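Local atomic coordinates of OR486 (Synthetic construct, PDB entry 4R80), a protein that has no assigned biological function but was designed de novo as a beta-sheet protein of the cystatin fold, one helix packed against a four-stranded antiparallel sheet. Residues Glu4-Ala15 and Val33-Val42; Gly50-Glu58 and Lys69-Ser77. All coordinates share one frame; numbering follows the deposited sequence.

Contact 1: residues Glu4-Ala15 and Val33-Val42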
loop_
_atom_site.group_PDB
_atom_site.type_symbol
_atom_site.label_atom_id
_atom_site.label_comp_id
_atom_site.label_asym_id
_atom_site.label_seq_id
_atom_site.Cartn_x
_atom_site.Cartn_y
_atom_site.Cartn_z
ATOM N N GLU A 4 17.340 1.425 -3.222
ATOM C CA GLU A 4 16.399 0.772 -2.320
ATOM C C GLU A 4 15.294 1.693 -1.792
ATOM O O GLU A 4 14.124 1.309 -1.760
ATOM C CB GLU A 4 17.164 0.152 -1.145
ATOM C CG GLU A 4 16.289 -0.552 -0.120
ATOM C CD GLU A 4 15.697 -1.846 -0.642
ATOM O OE1 GLU A 4 16.255 -2.423 -1.599
ATOM O OE2 GLU A 4 14.671 -2.288 -0.088
ATOM N N GLU A 5 15.666 2.899 -1.383
ATOM C CA GLU A 5 14.711 3.846 -0.808
ATOM C C GLU A 5 13.811 4.485 -1.862
ATOM O O GLU A 5 12.661 4.829 -1.589
ATOM C CB GLU A 5 15.457 4.924 -0.015
ATOM C CG GLU A 5 14.556 5.938 0.665
ATOM C CD GLU A 5 13.386 5.296 1.383
ATOM O OE1 GLU A 5 13.609 4.362 2.180
ATOM O OE2 GLU A 5 12.237 5.726 1.144
ATOM N N GLU A 6 14.339 4.621 -3.071
ATOM C CA GLU A 6 13.613 5.213 -4.186
ATOM C C GLU A 6 12.493 4.286 -4.643
ATOM O O GLU A 6 11.427 4.740 -5.057
ATOM C CB GLU A 6 14.595 5.451 -5.330
ATOM C CG GLU A 6 14.157 6.393 -6.431
ATOM C CD GLU A 6 13.359 5.711 -7.527
ATOM O OE1 GLU A 6 13.365 4.464 -7.605
ATOM O OE2 GLU A 6 12.757 6.437 -8.345
ATOM N N GLU A 7 12.743 2.982 -4.561
ATOM C CA GLU A 7 11.768 1.986 -4.990
ATOM C C GLU A 7 10.681 1.773 -3.944
ATOM O O GLU A 7 9.524 1.534 -4.285
ATOM C CB GLU A 7 12.451 0.659 -5.338
ATOM C CG GLU A 7 13.369 0.727 -6.553
ATOM C CD GLU A 7 13.931 -0.630 -6.936
ATOM O OE1 GLU A 7 13.620 -1.619 -6.245
ATOM O OE2 GLU A 7 14.693 -0.708 -7.921
ATOM N N LYS A 8 11.058 1.853 -2.672
ATOM C CA LYS A 8 10.088 1.754 -1.589
ATOM C C LYS A 8 9.162 2.962 -1.591
ATOM O O LYS A 8 7.976 2.847 -1.287
ATOM C CB LYS A 8 10.778 1.635 -0.228
ATOM C CG LYS A 8 11.472 0.310 0.024
ATOM C CD LYS A 8 12.211 0.347 1.352
ATOM C CE LYS A 8 12.525 -1.048 1.854
ATOM N NZ LYS A 8 13.258 -1.013 3.146
ATOM N N ARG A 9 9.714 4.122 -1.926
ATOM C CA ARG A 9 8.933 5.354 -1.962
ATOM C C ARG A 9 7.874 5.326 -3.063
ATOM O O ARG A 9 6.714 5.667 -2.826
ATOM C CB ARG A 9 9.856 6.569 -2.104
ATOM C CG ARG A 9 9.137 7.906 -2.113
ATOM C CD ARG A 9 9.999 8.985 -2.749
ATOM N NE ARG A 9 10.243 8.731 -4.164
ATOM C CZ ARG A 9 9.405 9.065 -5.140
ATOM N NH1 ARG A 9 8.258 9.666 -4.858
ATOM N NH2 ARG A 9 9.716 8.795 -6.401
ATOM N N ARG A 10 8.277 4.911 -4.260
ATOM C CA ARG A 10 7.360 4.810 -5.390
ATOM C C ARG A 10 6.278 3.756 -5.147
ATOM O O ARG A 10 5.096 3.991 -5.408
ATOM C CB ARG A 10 8.128 4.502 -6.678
ATOM C CG ARG A 10 9.024 5.635 -7.159
ATOM C CD ARG A 10 9.830 5.233 -8.392
ATOM N NE ARG A 10 8.992 4.851 -9.525
ATOM C CZ ARG A 10 9.466 4.451 -10.700
ATOM N NH1 ARG A 10 10.773 4.373 -10.907
ATOM N NH2 ARG A 10 8.622 4.115 -11.667
ATOM N N ALA A 11 6.687 2.598 -4.634
ATOM C CA ALA A 11 5.755 1.506 -4.376
ATOM C C ALA A 11 4.742 1.906 -3.316
ATOM O O ALA A 11 3.566 1.555 -3.411
ATOM C CB ALA A 11 6.501 0.251 -3.948
ATOM N N LYS A 12 5.199 2.647 -2.313
ATOM C CA LYS A 12 4.312 3.109 -1.253
ATOM C C LYS A 12 3.283 4.097 -1.793
ATOM O O LYS A 12 2.113 4.054 -1.414
ATOM C CB LYS A 12 5.105 3.763 -0.120
ATOM C CG LYS A 12 4.243 4.194 1.058
ATOM C CD LYS A 12 5.049 4.951 2.102
ATOM C CE LYS A 12 5.284 6.390 1.676
ATOM N NZ LYS A 12 4.000 7.135 1.548
ATOM N N GLN A 13 3.723 4.981 -2.685
ATOM C CA GLN A 13 2.839 5.986 -3.265
ATOM C C GLN A 13 1.852 5.383 -4.260
ATOM O O GLN A 13 0.700 5.810 -4.333
ATOM C CB GLN A 13 3.654 7.095 -3.934
ATOM C CG GLN A 13 4.431 7.962 -2.955
ATOM C CD GLN A 13 5.212 9.064 -3.641
ATOM O OE1 GLN A 13 5.191 9.187 -4.866
ATOM N NE2 GLN A 13 5.908 9.874 -2.852
ATOM N N VAL A 14 2.301 4.385 -5.015
ATOM C CA VAL A 14 1.425 3.670 -5.935
ATOM C C VAL A 14 0.369 2.942 -5.118
ATOM O O VAL A 14 -0.816 2.941 -5.456
ATOM C CB VAL A 14 2.207 2.652 -6.791
ATOM C CG1 VAL A 14 1.258 1.672 -7.467
ATOM C CG2 VAL A 14 3.061 3.370 -7.824
ATOM N N ALA A 15 0.818 2.337 -4.028
ATOM C CA ALA A 15 -0.053 1.603 -3.125
ATOM C C ALA A 15 -1.055 2.516 -2.428
ATOM O O ALA A 15 -2.239 2.196 -2.339
ATOM C CB ALA A 15 0.784 0.877 -2.097
ATOM N N VAL A 33 6.676 -0.454 5.073
ATOM C CA VAL A 33 7.012 -0.803 3.704
ATOM C C VAL A 33 8.154 -1.808 3.727
ATOM O O VAL A 33 9.183 -1.577 4.360
ATOM C CB VAL A 33 7.432 0.437 2.894
ATOM C CG1 VAL A 33 7.798 0.046 1.472
ATOM C CG2 VAL A 33 6.318 1.476 2.899
ATOM N N GLN A 34 7.966 -2.926 3.037
ATOM C CA GLN A 34 8.959 -3.990 3.027
ATOM C C GLN A 34 9.217 -4.500 1.616
ATOM O O GLN A 34 8.283 -4.746 0.854
ATOM C CB GLN A 34 8.521 -5.150 3.920
ATOM C CG GLN A 34 9.517 -6.297 3.952
ATOM C CD GLN A 34 8.850 -7.642 4.138
ATOM O OE1 GLN A 34 7.737 -7.728 4.655
ATOM N NE2 GLN A 34 9.522 -8.701 3.705
ATOM N N LYS A 35 10.489 -4.666 1.279
ATOM C CA LYS A 35 10.877 -5.089 -0.058
ATOM C C LYS A 35 11.484 -6.485 -0.047
ATOM O O LYS A 35 12.342 -6.798 0.776
ATOM C CB LYS A 35 11.866 -4.098 -0.668
ATOM C CG LYS A 35 12.292 -4.446 -2.081
ATOM C CD LYS A 35 13.233 -3.399 -2.641
ATOM C CE LYS A 35 13.642 -3.732 -4.057
ATOM N NZ LYS A 35 14.530 -4.926 -4.111
ATOM N N GLN A 36 11.023 -7.315 -0.977
ATOM C CA GLN A 36 11.539 -8.666 -1.146
ATOM C C GLN A 36 11.728 -8.938 -2.635
ATOM O O GLN A 36 10.792 -9.338 -3.325
ATOM C CB GLN A 36 10.568 -9.684 -0.546
ATOM C CG GLN A 36 11.049 -11.123 -0.613
ATOM C CD GLN A 36 9.964 -12.120 -0.255
ATOM O OE1 GLN A 36 8.797 -11.758 -0.105
ATOM N NE2 GLN A 36 10.345 -13.385 -0.119
ATOM N N GLY A 37 12.941 -8.706 -3.124
ATOM C CA GLY A 37 13.236 -8.863 -4.537
ATOM C C GLY A 37 12.635 -7.724 -5.336
ATOM O O GLY A 37 12.929 -6.560 -5.077
ATOM N N ASN A 38 11.791 -8.055 -6.307
ATOM C CA ASN A 38 11.087 -7.035 -7.077
ATOM C C ASN A 38 9.665 -6.833 -6.563
ATOM O O ASN A 38 8.853 -6.153 -7.191
ATOM C CB ASN A 38 11.077 -7.377 -8.569
ATOM C CG ASN A 38 12.459 -7.302 -9.192
ATOM O OD1 ASN A 38 13.295 -6.498 -8.780
ATOM N ND2 ASN A 38 12.703 -8.141 -10.192
ATOM N N THR A 39 9.370 -7.439 -5.417
ATOM C CA THR A 39 8.054 -7.323 -4.805
ATOM C C THR A 39 8.129 -6.490 -3.531
ATOM O O THR A 39 8.944 -6.762 -2.651
ATOM C CB THR A 39 7.477 -8.711 -4.464
ATOM O OG1 THR A 39 7.225 -9.437 -5.674
ATOM C CG2 THR A 39 6.185 -8.580 -3.671
ATOM N N ILE A 40 7.280 -5.472 -3.436
ATOM C CA ILE A 40 7.232 -4.637 -2.242
ATOM C C ILE A 40 5.869 -4.701 -1.557
ATOM O O ILE A 40 4.827 -4.537 -2.192
ATOM C CB ILE A 40 7.602 -3.173 -2.557
ATOM C CG1 ILE A 40 8.900 -3.121 -3.366
ATOM C CG2 ILE A 40 7.762 -2.374 -1.275
ATOM C CD1 ILE A 40 9.495 -1.740 -3.493
ATOM N N ARG A 41 5.891 -4.939 -0.250
ATOM C CA ARG A 41 4.671 -5.067 0.536
ATOM C C ARG A 41 4.429 -3.819 1.374
ATOM O O ARG A 41 5.256 -3.447 2.205
ATOM C CB ARG A 41 4.731 -6.306 1.431
ATOM C CG ARG A 41 4.697 -7.623 0.674
ATOM C CD ARG A 41 4.724 -8.805 1.628
ATOM N NE ARG A 41 4.583 -10.080 0.929
ATOM C CZ ARG A 41 5.603 -10.801 0.476
ATOM N NH1 ARG A 41 6.847 -10.375 0.647
ATOM N NH2 ARG A 41 5.380 -11.949 -0.149
ATOM N N VAL A 42 3.292 -3.171 1.142
ATOM C CA VAL A 42 2.952 -1.944 1.851
ATOM C C VAL A 42 1.741 -2.164 2.751
ATOM O O VAL A 42 0.666 -2.547 2.289
ATOM C CB VAL A 42 2.658 -0.792 0.874
ATOM C CG1 VAL A 42 2.377 0.490 1.640
ATOM C CG2 VAL A 42 3.819 -0.603 -0.089
HETATM O O HOH W 1 11.102 -0.109 5.243
#
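Lys35 NZ lies close to two acidic side chains of helix 4-22: it makes a long salt bridge of 3.9 Å with Glu4 OE1, and Glu7 OE1 is 4.0 Å from it, near enough for attraction but beyond a salt bridge. The lysine spans the gap because CG stands anti to the backbone N (chi1 -178°) and the chain stays extended until its last torsion. Glu4 turns its carboxylate onto the methylenes of Lys35 as well, and its OE2 forms a long salt bridge of 3.8 Å with Lys8 NZ, one helical turn on. Lys8 NZ in turn donates to a water that passes a hydrogen bond of 2.6 Å to Val33 O, so a strand carbonyl is joined to the helix through solvent. With an alanine in place of Lys35, Glu4 and Glu7 would probably lose the positive charge that faces them from the strand.

Beneath this polar margin the contact is apolar. Ile40 CG1 is anti to the carbonyl carbon (chi1 -49°) and the chain continues extended, bringing CD1 to within 3.6 Å of Ala11 CB. Further along, Ala15 CB meets Val42 CB at 3.9 Å. Alanine suits both helix positions, since a single methyl lets the helix settle on the sheet; Val59 and Phe66 of the other two strands also pack on Ala11. Val33 divides its branches between two lysine stems, CG1 lying 3.8 Å from Lys8 CB while CG2 touches the aliphatic part of Lys12. Here the helix crosses strand 39-42 at -55° in the alpha-on-beta layer of the cystatin fold. The contact thus rests on methyls and lysine stems packed together, the long ion pairs and bridging water probably adding weaker attraction at its edge.

Contact 2: residues Gly50-Glu58 and Lys69-Ser77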
loop_
_atom_site.group_PDB
_atom_site.type_symbol
_atom_site.label_atom_id
_atom_site.label_comp_id
_atom_site.label_asym_id
_atom_site.label_seq_id
_atom_site.Cartn_x
_atom_site.Cartn_y
_atom_site.Cartn_z
ATOM N N GLY A 50 -15.928 4.485 13.198
ATOM C CA GLY A 50 -15.860 3.483 14.246
ATOM C C GLY A 50 -15.350 2.130 13.790
ATOM O O GLY A 50 -15.601 1.117 14.443
ATOM N N LYS A 51 -14.637 2.105 12.668
ATOM C CA LYS A 51 -14.055 0.865 12.165
ATOM C C LYS A 51 -12.558 0.999 11.896
ATOM O O LYS A 51 -12.068 2.080 11.573
ATOM C CB LYS A 51 -14.789 0.377 10.912
ATOM C CG LYS A 51 -16.236 -0.018 11.159
ATOM C CD LYS A 51 -16.897 -0.549 9.896
ATOM C CE LYS A 51 -18.301 -1.059 10.186
ATOM N NZ LYS A 51 -18.982 -1.552 8.959
ATOM N N LYS A 52 -11.841 -0.111 12.032
ATOM C CA LYS A 52 -10.407 -0.143 11.783
ATOM C C LYS A 52 -10.069 -1.220 10.759
ATOM O O LYS A 52 -10.271 -2.409 11.003
ATOM C CB LYS A 52 -9.659 -0.403 13.093
ATOM C CG LYS A 52 -8.166 -0.637 12.944
ATOM C CD LYS A 52 -7.526 -0.899 14.299
ATOM C CE LYS A 52 -6.224 -1.669 14.159
ATOM N NZ LYS A 52 -6.459 -3.044 13.641
ATOM N N THR A 53 -9.558 -0.794 9.609
ATOM C CA THR A 53 -9.259 -1.711 8.513
ATOM C C THR A 53 -7.765 -1.781 8.216
ATOM O O THR A 53 -7.148 -0.778 7.859
ATOM C CB THR A 53 -10.020 -1.335 7.227
ATOM O OG1 THR A 53 -9.640 -0.020 6.811
ATOM C CG2 THR A 53 -11.516 -1.366 7.464
ATOM N N ASN A 54 -7.191 -2.969 8.367
ATOM C CA ASN A 54 -5.789 -3.192 8.040
ATOM C C ASN A 54 -5.643 -3.625 6.588
ATOM O O ASN A 54 -6.263 -4.596 6.157
ATOM C CB ASN A 54 -5.184 -4.248 8.964
ATOM C CG ASN A 54 -5.111 -3.788 10.405
ATOM O OD1 ASN A 54 -5.066 -2.590 10.686
ATOM N ND2 ASN A 54 -5.101 -4.740 11.331
ATOM N N ILE A 55 -4.821 -2.902 5.835
ATOM C CA ILE A 55 -4.664 -3.177 4.414
ATOM C C ILE A 55 -3.230 -3.539 4.049
ATOM O O ILE A 55 -2.288 -2.837 4.417
ATOM C CB ILE A 55 -5.084 -1.961 3.565
ATOM C CG1 ILE A 55 -6.462 -1.455 3.998
ATOM C CG2 ILE A 55 -5.057 -2.306 2.083
ATOM C CD1 ILE A 55 -6.993 -0.324 3.149
ATOM N N THR A 56 -3.074 -4.649 3.336
ATOM C CA THR A 56 -1.782 -5.045 2.793
ATOM C C THR A 56 -1.842 -5.082 1.270
ATOM O O THR A 56 -2.608 -5.851 0.692
ATOM C CB THR A 56 -1.351 -6.427 3.315
ATOM O OG1 THR A 56 -1.214 -6.383 4.740
ATOM C CG2 THR A 56 -0.026 -6.840 2.694
ATOM N N VAL A 57 -1.044 -4.240 0.624
ATOM C CA VAL A 57 -0.978 -4.212 -0.835
ATOM C C VAL A 57 0.398 -4.615 -1.358
ATOM O O VAL A 57 1.419 -4.048 -0.964
ATOM C CB VAL A 57 -1.375 -2.838 -1.394
ATOM C CG1 VAL A 57 -0.741 -1.762 -0.577
ATOM C CG2 VAL A 57 -0.972 -2.714 -2.856
ATOM N N GLU A 58 0.418 -5.614 -2.233
ATOM C CA GLU A 58 1.649 -6.062 -2.872
ATOM C C GLU A 58 1.919 -5.332 -4.187
ATOM O O GLU A 58 1.154 -5.454 -5.143
ATOM C CB GLU A 58 1.614 -7.572 -3.100
ATOM C CG GLU A 58 1.480 -8.373 -1.822
ATOM C CD GLU A 58 1.454 -9.865 -2.076
ATOM O OE1 GLU A 58 1.503 -10.269 -3.257
ATOM O OE2 GLU A 58 1.382 -10.633 -1.094
ATOM N N LYS A 69 -0.470 -5.764 -7.458
ATOM C CA LYS A 69 -0.800 -7.118 -7.890
ATOM C C LYS A 69 -1.754 -7.817 -6.926
ATOM O O LYS A 69 -2.558 -8.653 -7.340
ATOM C CB LYS A 69 0.470 -7.955 -8.087
ATOM C CG LYS A 69 1.231 -7.638 -9.368
ATOM C CD LYS A 69 0.565 -8.257 -10.591
ATOM C CE LYS A 69 1.012 -9.698 -10.800
ATOM N NZ LYS A 69 0.392 -10.313 -12.010
ATOM N N ARG A 70 -1.676 -7.464 -5.646
ATOM C CA ARG A 70 -2.531 -8.077 -4.630
ATOM C C ARG A 70 -2.918 -7.091 -3.525
ATOM O O ARG A 70 -2.080 -6.341 -3.025
ATOM C CB ARG A 70 -1.862 -9.319 -4.030
ATOM C CG ARG A 70 -1.842 -10.534 -4.954
ATOM C CD ARG A 70 -1.166 -11.725 -4.300
ATOM N NE ARG A 70 -1.849 -12.134 -3.077
ATOM C CZ ARG A 70 -2.717 -13.139 -3.005
ATOM N NH1 ARG A 70 -3.008 -13.846 -4.088
ATOM N NH2 ARG A 70 -3.289 -13.438 -1.846
ATOM N N ILE A 71 -4.196 -7.099 -3.155
ATOM C CA ILE A 71 -4.704 -6.245 -2.084
ATOM C C ILE A 71 -5.493 -7.061 -1.066
ATOM O O ILE A 71 -6.438 -7.763 -1.423
ATOM C CB ILE A 71 -5.626 -5.139 -2.633
ATOM C CG1 ILE A 71 -4.899 -4.300 -3.684
ATOM C CG2 ILE A 71 -6.135 -4.257 -1.501
ATOM C CD1 ILE A 71 -5.764 -3.233 -4.309
ATOM N N THR A 72 -5.104 -6.968 0.203
ATOM C CA THR A 72 -5.797 -7.694 1.262
ATOM C C THR A 72 -6.319 -6.771 2.364
ATOM O O THR A 72 -5.548 -6.061 3.010
ATOM C CB THR A 72 -4.889 -8.767 1.894
ATOM O OG1 THR A 72 -4.460 -9.690 0.884
ATOM C CG2 THR A 72 -5.632 -9.524 2.983
ATOM N N GLU A 73 -7.634 -6.785 2.567
ATOM C CA GLU A 73 -8.270 -5.961 3.594
ATOM C C GLU A 73 -8.953 -6.785 4.678
ATOM O O GLU A 73 -9.580 -7.803 4.403
ATOM C CB GLU A 73 -9.267 -4.969 2.986
ATOM C CG GLU A 73 -8.628 -3.735 2.383
ATOM C CD GLU A 73 -9.653 -2.741 1.872
ATOM O OE1 GLU A 73 -9.613 -2.405 0.670
ATOM O OE2 GLU A 73 -10.485 -2.278 2.681
ATOM N N THR A 74 -8.823 -6.327 5.921
ATOM C CA THR A 74 -9.490 -6.945 7.058
ATOM C C THR A 74 -10.126 -5.865 7.924
ATOM O O THR A 74 -9.446 -4.947 8.382
ATOM C CB THR A 74 -8.519 -7.774 7.912
ATOM O OG1 THR A 74 -7.404 -6.960 8.297
ATOM C CG2 THR A 74 -8.017 -8.975 7.133
ATOM N N VAL A 75 -11.430 -5.980 8.146
ATOM C CA VAL A 75 -12.162 -4.975 8.903
ATOM C C VAL A 75 -12.463 -5.471 10.310
ATOM O O VAL A 75 -12.970 -6.576 10.494
ATOM C CB VAL A 75 -13.500 -4.644 8.217
ATOM C CG1 VAL A 75 -14.144 -3.424 8.860
ATOM C CG2 VAL A 75 -13.295 -4.429 6.724
ATOM N N GLY A 76 -12.148 -4.643 11.301
ATOM C CA GLY A 76 -12.362 -5.000 12.691
ATOM C C GLY A 76 -13.152 -3.954 13.452
ATOM O O GLY A 76 -13.747 -3.057 12.850
ATOM N N SER A 77 -13.147 -4.073 14.777
ATOM C CA SER A 77 -13.873 -3.161 15.662
ATOM C C SER A 77 -15.364 -3.100 15.338
ATOM O O SER A 77 -16.191 -2.869 16.219
ATOM C CB SER A 77 -13.255 -1.759 15.632
ATOM O OG SER A 77 -11.928 -1.778 16.128
HETATM O O HOH W 2 -2.125 -8.235 -0.168
#
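Glu58 has CG anti to the carbonyl carbon (chi1 -61°) and runs extended from there; Arg70 begins in the same way (chi1 -74°) but bends at chi3 (60°). Both project from the same face of the sheet, side by side. Their strands form an antiparallel beta hairpin, interrupted here by a classic beta bulge in which Lys69 and Arg70 both face Glu58. Glu58 N bonds to Arg70 O at 2.7 Å, whereas Glu58 O receives Lys69 N at 2.8 Å, the extra residue being absorbed between the two bonds. The salt bridge from Glu58 OE1 to Arg70 NE is long, 3.8 Å; the oxygen lies at the guanidinium edge, near its plane. Arg41 of strand 39-48 gives Glu58 a second, weak ion pair.

Next to the bulge the ladder is regular through Thr56 and Thr72, which exchange backbone bonds, Thr56 N to Thr72 O at 2.9 Å and the return bond, Thr72 N to Thr56 O, at 2.8 Å. A water donates to Thr56 O and also bonds to Thr72 OG1. Threonine suits these places: its branched CB is at home in an extended strand, and its hydroxyl can meet solvent on the sheet face turned from the helix.

On the other face Ile55 and Val57 are buried, reaching Ile19 and Ala15 of helix 4-22, and Ile71 completes an apolar patch with them. Glu73, exposed on the outer strand, lays its stem and carboxylate carbon alongside Ile55, with Glu73 CG 3.5 Å from Ile55 CG1. Nearer the open end, the methyl Thr53 CG2 nestles against the fork of Val75, 3.6 Å from both CG1 and CG2.

From the N terminus the chain first runs as helix 4-22, then turns back into strand 28-36. Contact 1 closes that loop, 17 residues lying between Ala15 and Val33, and lays the front of the helix across the first hairpin of the sheet. The chain continues along strand 39-48 into strand 51-62, and contact 2 closes the last hairpin, strands 51-62 and 65-76, over the ten residues between Glu58 and Lys69. The two loops neither nest nor cross but follow in series, their centres about 18 Å apart. They meet where Val42 O probably accepts a hydrogen bond from Val57 N and Ala15 packs on Val57, tying the helix and the first and last hairpins into one layered fold.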